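Local coordinates for G protein coupled receptor (Arabidopsis thaliana, PDB 3T33), which is a zinc-binding LanC-like protein that may play a role in abscisic acid signalling, at residues P167-Y172 / Y222-K227. Sequence-based numbering, arbitrary orientation.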
loop_
_atom_site.group_PDB
_atom_site.type_symbol
_atom_site.label_atom_id
_atom_site.label_comp_id
_atom_site.label_asym_id
_atom_site.label_seq_id
_atom_site.Cartn_x
_atom_site.Cartn_y
_atom_site.Cartn_z
ATOM N N PRO A 167 16.505 12.340 -1.160
ATOM C CA PRO A 167 16.865 10.911 -0.953
ATOM C C PRO A 167 16.353 9.962 -2.052
ATOM O O PRO A 167 15.864 10.428 -3.075
ATOM C CB PRO A 167 16.256 10.571 0.397
ATOM C CG PRO A 167 15.255 11.648 0.687
ATOM C CD PRO A 167 15.570 12.857 -0.140
ATOM N N TYR A 168 16.465 8.650 -1.845
ATOM C CA TYR A 168 16.074 7.679 -2.894
ATOM C C TYR A 168 14.799 6.873 -2.611
ATOM O O TYR A 168 14.294 6.190 -3.495
ATOM C CB TYR A 168 17.247 6.721 -3.232
ATOM C CG TYR A 168 18.397 7.538 -3.746
ATOM C CD1 TYR A 168 18.513 7.796 -5.100
ATOM C CD2 TYR A 168 19.290 8.158 -2.867
ATOM C CE1 TYR A 168 19.499 8.582 -5.590
ATOM C CE2 TYR A 168 20.288 9.016 -3.370
ATOM C CZ TYR A 168 20.377 9.209 -4.735
ATOM O OH TYR A 168 21.350 10.006 -5.304
ATOM N N GLU A 169 14.313 6.954 -1.389
ATOM C CA GLU A 169 13.320 6.073 -0.929
ATOM C C GLU A 169 11.883 6.529 -1.343
ATOM O O GLU A 169 11.716 7.443 -2.174
ATOM C CB GLU A 169 13.500 5.817 0.585
ATOM C CG GLU A 169 13.685 7.031 1.438
ATOM C CD GLU A 169 12.466 7.968 1.399
ATOM O OE1 GLU A 169 12.351 8.719 0.420
ATOM O OE2 GLU A 169 11.644 7.950 2.338
ATOM N N LEU A 170 10.858 5.885 -0.789
ATOM C CA LEU A 170 9.502 6.006 -1.390
ATOM C C LEU A 170 8.785 7.156 -0.810
ATOM O O LEU A 170 8.050 7.790 -1.500
ATOM C CB LEU A 170 8.623 4.750 -1.159
ATOM C CG LEU A 170 7.712 4.081 -2.213
ATOM C CD1 LEU A 170 6.406 3.559 -1.549
ATOM C CD2 LEU A 170 7.427 4.860 -3.405
ATOM N N LEU A 171 8.915 7.391 0.476
ATOM C CA LEU A 171 8.138 8.468 1.086
ATOM C C LEU A 171 8.613 9.885 0.733
ATOM O O LEU A 171 7.777 10.787 0.519
ATOM C CB LEU A 171 7.996 8.239 2.580
ATOM C CG LEU A 171 6.689 7.553 2.989
ATOM C CD1 LEU A 171 6.412 6.318 2.227
ATOM C CD2 LEU A 171 6.566 7.283 4.457
ATOM N N TYR A 172 9.929 10.068 0.555
ATOM C CA TYR A 172 10.517 11.451 0.334
ATOM C C TYR A 172 11.439 11.585 -0.880
ATOM O O TYR A 172 11.638 12.673 -1.390
ATOM C CB TYR A 172 11.155 12.020 1.621
ATOM C CG TYR A 172 10.147 12.141 2.779
ATOM C CD1 TYR A 172 9.047 13.029 2.715
ATOM C CD2 TYR A 172 10.269 11.360 3.917
ATOM C CE1 TYR A 172 8.139 13.125 3.752
ATOM C CE2 TYR A 172 9.347 11.454 4.966
ATOM C CZ TYR A 172 8.301 12.321 4.870
ATOM O OH TYR A 172 7.404 12.387 5.907
ATOM N N TYR A 222 21.272 2.154 -0.155
ATOM C CA TYR A 222 20.737 3.488 0.020
ATOM C C TYR A 222 20.679 3.789 1.476
ATOM O O TYR A 222 20.714 2.898 2.315
ATOM C CB TYR A 222 19.296 3.615 -0.586
ATOM C CG TYR A 222 19.308 3.259 -2.031
ATOM C CD1 TYR A 222 19.687 4.168 -2.954
ATOM C CD2 TYR A 222 19.044 1.959 -2.454
ATOM C CE1 TYR A 222 19.738 3.846 -4.302
ATOM C CE2 TYR A 222 19.129 1.616 -3.788
ATOM C CZ TYR A 222 19.460 2.567 -4.712
ATOM O OH TYR A 222 19.568 2.254 -6.089
ATOM N N GLU A 223 20.507 5.059 1.760
ATOM C CA GLU A 223 20.447 5.523 3.101
ATOM C C GLU A 223 19.398 6.589 3.143
ATOM O O GLU A 223 19.282 7.422 2.219
ATOM C CB GLU A 223 21.774 6.190 3.440
ATOM C CG GLU A 223 22.914 5.197 3.755
ATOM C CD GLU A 223 24.287 5.893 4.113
ATOM O OE1 GLU A 223 24.300 7.149 4.375
ATOM O OE2 GLU A 223 25.324 5.151 4.142
ATOM N N TRP A 224 18.634 6.571 4.222
ATOM C CA TRP A 224 17.754 7.687 4.484
ATOM C C TRP A 224 17.935 8.036 5.933
ATOM O O TRP A 224 17.946 7.141 6.754
ATOM C CB TRP A 224 16.295 7.313 4.185
ATOM C CG TRP A 224 15.427 8.456 4.341
ATOM C CD1 TRP A 224 15.370 9.565 3.529
ATOM C CD2 TRP A 224 14.457 8.663 5.375
ATOM N NE1 TRP A 224 14.436 10.458 4.021
ATOM C CE2 TRP A 224 13.843 9.920 5.132
ATOM C CE3 TRP A 224 14.047 7.916 6.475
ATOM C CZ2 TRP A 224 12.856 10.445 5.959
ATOM C CZ3 TRP A 224 13.051 8.456 7.322
ATOM C CH2 TRP A 224 12.475 9.703 7.053
ATOM N N HIS A 225 18.081 9.321 6.257
ATOM C CA HIS A 225 18.379 9.721 7.656
ATOM C C HIS A 225 19.655 8.999 8.155
ATOM O O HIS A 225 19.705 8.482 9.291
ATOM C CB HIS A 225 17.193 9.332 8.549
ATOM C CG HIS A 225 16.120 10.364 8.593
ATOM N ND1 HIS A 225 15.105 10.343 9.533
ATOM C CD2 HIS A 225 15.918 11.475 7.832
ATOM C CE1 HIS A 225 14.321 11.394 9.349
ATOM N NE2 HIS A 225 14.786 12.093 8.319
ATOM N N GLY A 226 20.645 8.897 7.266
ATOM C CA GLY A 226 21.845 8.090 7.530
ATOM C C GLY A 226 21.669 6.601 7.836
ATOM O O GLY A 226 22.675 5.904 8.052
ATOM N N LYS A 227 20.421 6.107 7.831
ATOM C CA LYS A 227 20.088 4.660 8.017
ATOM C C LYS A 227 19.937 3.799 6.731
ATOM O O LYS A 227 19.410 4.249 5.705
ATOM C CB LYS A 227 18.822 4.504 8.853
ATOM C CG LYS A 227 19.042 4.334 10.359
ATOM C CD LYS A 227 18.017 5.124 11.179
ATOM C CE LYS A 227 17.797 4.515 12.564
ATOM N NZ LYS A 227 17.107 3.171 12.499
HETATM O O HOH W 1 17.294 7.116 0.226
#
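Trp-224 lays its indole over the side chain of Glu-169, whose CG sits 4.0 Å from the centroid of the five-membered ring in a CH-pi contact. A chi1 of -175° swings the indole away from its own backbone N and out toward 167-172, and its length lets it meet three residues there. Pro-167, compact and apolar, meets the indole edge, CB lying 3.4 Å from Trp-224 CD1. Farther along, Tyr-172 CD2 comes within 3.4 Å of Trp-224 CZ2; the ring planes are nearly parallel (19°) but slid apart. Glu-169 suits its buried place because both carboxylate oxygens are engaged: OE1 accepts the backbone N-H of Tyr-172 at 2.8 Å through its syn lone pair, while OE2 bonds to His-234, whose ring also stacks on Trp-224. Bent at chi2, the glutamate lays its carboxylate nearly parallel to the indole. Tyr-168 CB packs 3.5 Å from Tyr-222 CD1, the side chains crossing at about a right angle with oblique rings (39°). Tyrosine suits both places, pairing an apolar ring with a hydroxyl that reaches helix 195-212: Tyr-168 OH hydrogen-bonds to the Glu-204 carboxylate, Tyr-222 OH to Ile-205 O. Between the segments, a water accepts from Tyr-168 N and donates to Glu-223 O. A type I' turn, Trp-224 to Lys-227, shapes the indole's loop. The contact joins two inter-helical loops of the alpha-helical LanC-like fold, the Trp-224 side chain about 10 Å from the zinc ion, outside its first shell.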